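Local coordinates for 14L protein (Yaba-like disease virus, PDB 4EKX) that probably binds the host cytokine interleukin-18 and keeps it from its receptor, at residues 13-18 and 78-83; 87-92 and 104-109. The protein carries 2 engineered substitutions. All blocks are in the same frame, centred on the assembly; numbering follows the deposited sequence.

Both contacts lie at ends of strands in a two-sheet immunoglobulin-like domain, but in different sheets and at different depths. Contact 1 is a surface contact where strand 18-26 begins and strand 72-78 ends; two waters and one isoleucine span the gap, and a carboxylate that leans on the isoleucine is paired with an arginine. Contact 2 is partly buried: direct backbone bonds join strands 89-94 and 100-104, with buried leucine and valine side chains beside them, and a single water sits where the chains part. In sequence the two are in series, linked by the short helix 82-86, which leads from the first into strand 89-94. Both also touch the second subunit of the assembly.

Contact 1: 13-18 and 78-83; sequences VKETSK and TNITDE
The backbones come closest at Lys-18 and Thr-78, whose CA atoms are 5.2 Å apart, and beyond this point they separate, so that Ser-17 O faces the turn at Asn-79 and Ile-80 across a gap. Two waters bridge it. One accepts from Asn-79 N at 2.9 Å, the other from Ile-80 N at 3.0 Å, and both donate to Ser-17 O, the second over a long 3.3 Å. The methyl groups of Ile-80 rest against oxygens in plain van der Waals contact: CD1 lies 3.9 Å from Thr-16 O, and CG2 lies 3.6 Å from Glu-15 OE2. Glu-15 and Ile-80 approach from opposite directions. Glu-15 has CG anti to the backbone N (chi1 174°) and an extended chain beyond it, which carries the carboxylate across to the isoleucine. The long, charged side chain suits this place because OE2 also forms a salt bridge with Arg-85 of helix 82-86, a residue that pairs with Asp-82 as well. Thr-81, with its short hydroxyl, occupies the N-cap of that helix. The contact sits at one end of two inner, neighbouring strands of an immunoglobulin-like sandwich, where the loop joining strands 6-12 and 18-26 meets the link through helix 82-86 to the other sheet.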
loop_
_atom_site.group_PDB
_atom_site.type_symbol
_atom_site.label_atom_id
_atom_site.label_comp_id
_atom_site.label_asym_id
_atom_site.label_seq_id
_atom_site.Cartn_x
_atom_site.Cartn_y
_atom_site.Cartn_z
ATOM N N VAL D 13 5.252 -6.962 11.768
ATOM C CA VAL D 13 5.343 -7.397 13.160
ATOM C C VAL D 13 6.129 -8.694 13.317
ATOM O O VAL D 13 6.589 -9.023 14.408
ATOM C CB VAL D 13 3.956 -7.577 13.795
ATOM C CG1 VAL D 13 3.207 -6.247 13.803
ATOM C CG2 VAL D 13 3.161 -8.635 13.052
ATOM N N LYS D 14 6.270 -9.439 12.228
ATOM C CA LYS D 14 7.058 -10.662 12.264
ATOM C C LYS D 14 7.949 -10.785 11.043
ATOM O O LYS D 14 7.625 -10.296 9.960
ATOM C CB LYS D 14 6.155 -11.893 12.374
ATOM C CG LYS D 14 5.189 -12.066 11.214
ATOM C CD LYS D 14 4.244 -13.234 11.476
ATOM C CE LYS D 14 3.083 -13.254 10.493
ATOM N NZ LYS D 14 3.505 -13.597 9.108
ATOM N N GLU D 15 9.091 -11.430 11.234
ATOM C CA GLU D 15 9.982 -11.729 10.131
ATOM C C GLU D 15 9.374 -12.811 9.231
ATOM O O GLU D 15 8.748 -13.766 9.716
ATOM C CB GLU D 15 11.336 -12.194 10.676
ATOM C CG GLU D 15 12.289 -12.669 9.610
ATOM C CD GLU D 15 13.650 -13.060 10.163
ATOM O OE1 GLU D 15 13.864 -12.978 11.393
ATOM O OE2 GLU D 15 14.503 -13.449 9.352
ATOM N N THR D 16 9.562 -12.647 7.923
ATOM C CA THR D 16 9.246 -13.671 6.929
ATOM C C THR D 16 10.416 -13.800 5.956
ATOM O O THR D 16 11.425 -13.099 6.096
ATOM C CB THR D 16 7.948 -13.349 6.151
ATOM O OG1 THR D 16 8.061 -12.066 5.531
ATOM C CG2 THR D 16 6.736 -13.354 7.087
ATOM N N SER D 17 10.288 -14.688 4.971
ATOM C CA SER D 17 11.385 -14.944 4.030
ATOM C C SER D 17 11.704 -13.700 3.213
ATOM O O SER D 17 12.852 -13.456 2.839
ATOM C CB SER D 17 11.032 -16.094 3.089
ATOM O OG SER D 17 9.956 -15.730 2.239
ATOM N N LYS D 18 10.677 -12.905 2.947
ATOM C CA LYS D 18 10.831 -11.632 2.258
ATOM C C LYS D 18 10.226 -10.536 3.118
ATOM O O LYS D 18 9.018 -10.484 3.292
ATOM C CB LYS D 18 10.131 -11.678 0.907
ATOM C CG LYS D 18 10.129 -10.366 0.149
ATOM C CD LYS D 18 9.698 -10.580 -1.286
ATOM C CE LYS D 18 9.381 -9.269 -1.974
ATOM N NZ LYS D 18 8.709 -9.484 -3.284
ATOM N N THR D 78 16.020 -9.889 1.989
ATOM C CA THR D 78 15.961 -11.311 1.710
ATOM C C THR D 78 17.221 -11.970 2.250
ATOM O O THR D 78 18.213 -11.292 2.540
ATOM C CB THR D 78 15.864 -11.586 0.202
ATOM O OG1 THR D 78 16.872 -10.833 -0.489
ATOM C CG2 THR D 78 14.489 -11.204 -0.319
ATOM N N ASN D 79 17.184 -13.294 2.372
ATOM C CA ASN D 79 18.309 -14.050 2.915
ATOM C C ASN D 79 18.873 -13.401 4.172
ATOM O O ASN D 79 20.075 -13.160 4.294
ATOM C CB ASN D 79 19.387 -14.254 1.848
ATOM C CG ASN D 79 18.909 -15.148 0.717
ATOM O OD1 ASN D 79 18.764 -16.361 0.890
ATOM N ND2 ASN D 79 18.649 -14.555 -0.442
ATOM N N ILE D 80 17.969 -13.155 5.113
ATOM C CA ILE D 80 18.225 -12.329 6.283
ATOM C C ILE D 80 19.193 -12.950 7.287
ATOM O O ILE D 80 19.011 -14.076 7.743
ATOM C CB ILE D 80 16.889 -11.957 6.980
ATOM C CG1 ILE D 80 16.035 -11.089 6.044
ATOM C CG2 ILE D 80 17.141 -11.237 8.298
ATOM C CD1 ILE D 80 14.617 -10.838 6.555
ATOM N N THR D 81 20.223 -12.188 7.628
ATOM C CA THR D 81 21.214 -12.607 8.598
ATOM C C THR D 81 21.012 -11.860 9.911
ATOM O O THR D 81 20.207 -10.925 9.984
ATOM C CB THR D 81 22.627 -12.318 8.081
ATOM O OG1 THR D 81 22.784 -10.909 7.909
ATOM C CG2 THR D 81 22.855 -13.009 6.746
ATOM N N ASP D 82 21.747 -12.271 10.944
ATOM C CA ASP D 82 21.699 -11.562 12.216
ATOM C C ASP D 82 22.221 -10.140 12.076
ATOM O O ASP D 82 21.707 -9.225 12.717
ATOM C CB ASP D 82 22.482 -12.294 13.299
ATOM C CG ASP D 82 21.696 -13.431 13.916
ATOM O OD1 ASP D 82 20.451 -13.393 13.864
ATOM O OD2 ASP D 82 22.325 -14.362 14.454
ATOM N N GLU D 83 23.248 -9.955 11.250
ATOM C CA GLU D 83 23.759 -8.613 11.007
ATOM C C GLU D 83 22.651 -7.697 10.484
ATOM O O GLU D 83 22.542 -6.550 10.907
ATOM C CB GLU D 83 24.946 -8.619 10.037
ATOM C CG GLU D 83 25.459 -7.207 9.723
ATOM C CD GLU D 83 26.597 -7.188 8.715
ATOM O OE1 GLU D 83 27.097 -6.084 8.403
ATOM O OE2 GLU D 83 26.990 -8.271 8.233
HETATM O O HOH W 1 14.723 -14.633 1.687
HETATM O O HOH W 2 15.301 -14.517 4.728
#

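Contact 2: 87-92 and 104-109; sequences EKLTCV and VILSKI
Paired backbone bonds join Leu-89 to Val-104: Leu-89 N donates to Val-104 O at 2.9 Å and nearly straight (171°), while Val-104 N returns a more bent bond (147°) to Leu-89 O. They make an antiparallel hydrogen-bonded pair where strand 100-104 ends. Just beyond it a water takes over, accepting from Leu-106 N at 2.9 Å and lying 2.8 Å from Glu-87 O, in the wedge that opens as the chain turns into helix 106-110. Apolar side chains add to this. Leu-89 CB lies 4.3 Å from Val-104 CG1, and Leu-89 CD1 meets Leu-106 CD1 at 3.9 Å, the two leucines crossing at about a right angle; their branched ends suit a buried site that Tyr-54 and Val-11 also line. Next along the chain, Ile-105 lays CG1 against Lys-88 CA at 3.7 Å, a van der Waals contact, while the extended lysine, with CG anti to its N (chi1 -176°), leads its charge away. Cys-91 is disulfide-bonded to Cys-23 in the opposing sheet, the signature cross-sheet link of the immunoglobulin fold; the contact lies at the edge strand of its sheet within this chain, where Val-104 packs on Val-13 of the second subunit.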
loop_
_atom_site.group_PDB
_atom_site.type_symbol
_atom_site.label_atom_id
_atom_site.label_comp_id
_atom_site.label_asym_id
_atom_site.label_seq_id
_atom_site.Cartn_x
_atom_site.Cartn_y
_atom_site.Cartn_z
ATOM N N GLU D 87 20.910 -4.411 12.275
ATOM C CA GLU D 87 21.377 -3.215 11.580
ATOM C C GLU D 87 20.433 -2.043 11.826
ATOM O O GLU D 87 19.211 -2.206 11.795
ATOM C CB GLU D 87 21.461 -3.497 10.077
ATOM C CG GLU D 87 22.123 -2.410 9.249
ATOM C CD GLU D 87 23.630 -2.423 9.381
ATOM O OE1 GLU D 87 24.258 -3.425 8.969
ATOM O OE2 GLU D 87 24.181 -1.437 9.909
ATOM N N LYS D 88 20.998 -0.869 12.086
ATOM C CA LYS D 88 20.186 0.348 12.151
ATOM C C LYS D 88 19.838 0.822 10.744
ATOM O O LYS D 88 20.711 1.247 9.989
ATOM C CB LYS D 88 20.901 1.460 12.926
ATOM C CG LYS D 88 20.050 2.727 13.105
ATOM C CD LYS D 88 20.780 3.749 13.957
ATOM C CE LYS D 88 20.011 5.054 14.045
ATOM N NZ LYS D 88 20.743 6.067 14.848
ATOM N N LEU D 89 18.551 0.766 10.403
ATOM C CA LEU D 89 18.095 1.119 9.067
ATOM C C LEU D 89 17.379 2.473 9.096
ATOM O O LEU D 89 16.415 2.661 9.835
ATOM C CB LEU D 89 17.165 0.033 8.518
ATOM C CG LEU D 89 17.715 -1.402 8.604
ATOM C CD1 LEU D 89 16.645 -2.415 8.200
ATOM C CD2 LEU D 89 18.953 -1.569 7.744
ATOM N N THR D 90 17.861 3.410 8.295
ATOM C CA THR D 90 17.330 4.770 8.337
ATOM C C THR D 90 16.603 5.155 7.060
ATOM O O THR D 90 17.112 4.946 5.962
ATOM C CB THR D 90 18.466 5.782 8.583
ATOM O OG1 THR D 90 19.077 5.508 9.848
ATOM C CG2 THR D 90 17.938 7.223 8.567
ATOM N N CYS D 91 15.401 5.712 7.197
ATOM C CA CYS D 91 14.775 6.372 6.052
ATOM C C CYS D 91 14.863 7.893 6.166
ATOM O O CYS D 91 14.605 8.470 7.219
ATOM C CB CYS D 91 13.331 5.934 5.810
ATOM S SG CYS D 91 12.732 6.622 4.217
ATOM N N VAL D 92 15.238 8.526 5.062
ATOM C CA VAL D 92 15.523 9.952 5.049
ATOM C C VAL D 92 14.530 10.655 4.147
ATOM O O VAL D 92 14.271 10.202 3.037
ATOM C CB VAL D 92 16.936 10.235 4.514
ATOM C CG1 VAL D 92 17.277 11.742 4.630
ATOM C CG2 VAL D 92 17.965 9.377 5.245
ATOM N N VAL D 104 15.012 2.234 12.346
ATOM C CA VAL D 104 14.505 1.050 13.018
ATOM C C VAL D 104 15.585 -0.021 13.053
ATOM O O VAL D 104 16.411 -0.119 12.140
ATOM C CB VAL D 104 13.230 0.500 12.316
ATOM C CG1 VAL D 104 13.531 0.100 10.876
ATOM C CG2 VAL D 104 12.642 -0.676 13.098
ATOM N N ILE D 105 15.591 -0.789 14.137
ATOM C CA ILE D 105 16.397 -1.990 14.246
ATOM C C ILE D 105 15.407 -3.136 14.398
ATOM O O ILE D 105 14.728 -3.251 15.417
ATOM C CB ILE D 105 17.350 -1.924 15.450
ATOM C CG1 ILE D 105 18.413 -0.849 15.212
ATOM C CG2 ILE D 105 18.009 -3.295 15.714
ATOM C CD1 ILE D 105 19.323 -0.616 16.393
ATOM N N LEU D 106 15.316 -3.967 13.368
ATOM C CA LEU D 106 14.281 -4.992 13.298
ATOM C C LEU D 106 14.233 -5.964 14.479
ATOM O O LEU D 106 13.152 -6.291 14.958
ATOM C CB LEU D 106 14.358 -5.737 11.961
ATOM C CG LEU D 106 14.034 -4.775 10.811
ATOM C CD1 LEU D 106 14.364 -5.384 9.451
ATOM C CD2 LEU D 106 12.566 -4.352 10.893
ATOM N N SER D 107 15.387 -6.422 14.957
ATOM C CA SER D 107 15.394 -7.383 16.060
ATOM C C SER D 107 14.641 -6.841 17.277
ATOM O O SER D 107 14.067 -7.607 18.050
ATOM C CB SER D 107 16.826 -7.782 16.443
ATOM O OG SER D 107 17.588 -6.642 16.808
ATOM N N LYS D 108 14.645 -5.525 17.438
ATOM C CA LYS D 108 13.959 -4.882 18.547
ATOM C C LYS D 108 12.451 -4.961 18.377
ATOM O O LYS D 108 11.725 -5.164 19.338
ATOM C CB LYS D 108 14.381 -3.422 18.665
ATOM C CG LYS D 108 15.824 -3.217 19.084
ATOM N N ILE D 109 11.991 -4.819 17.143
ATOM C CA ILE D 109 10.576 -4.927 16.860
ATOM C C ILE D 109 10.131 -6.371 17.002
ATOM O O ILE D 109 9.115 -6.655 17.612
ATOM C CB ILE D 109 10.255 -4.454 15.436
ATOM C CG1 ILE D 109 10.646 -2.987 15.258
ATOM C CG2 ILE D 109 8.785 -4.660 15.132
ATOM C CD1 ILE D 109 9.702 -2.023 15.933
HETATM O O HOH W 3 17.230 -4.122 11.134
#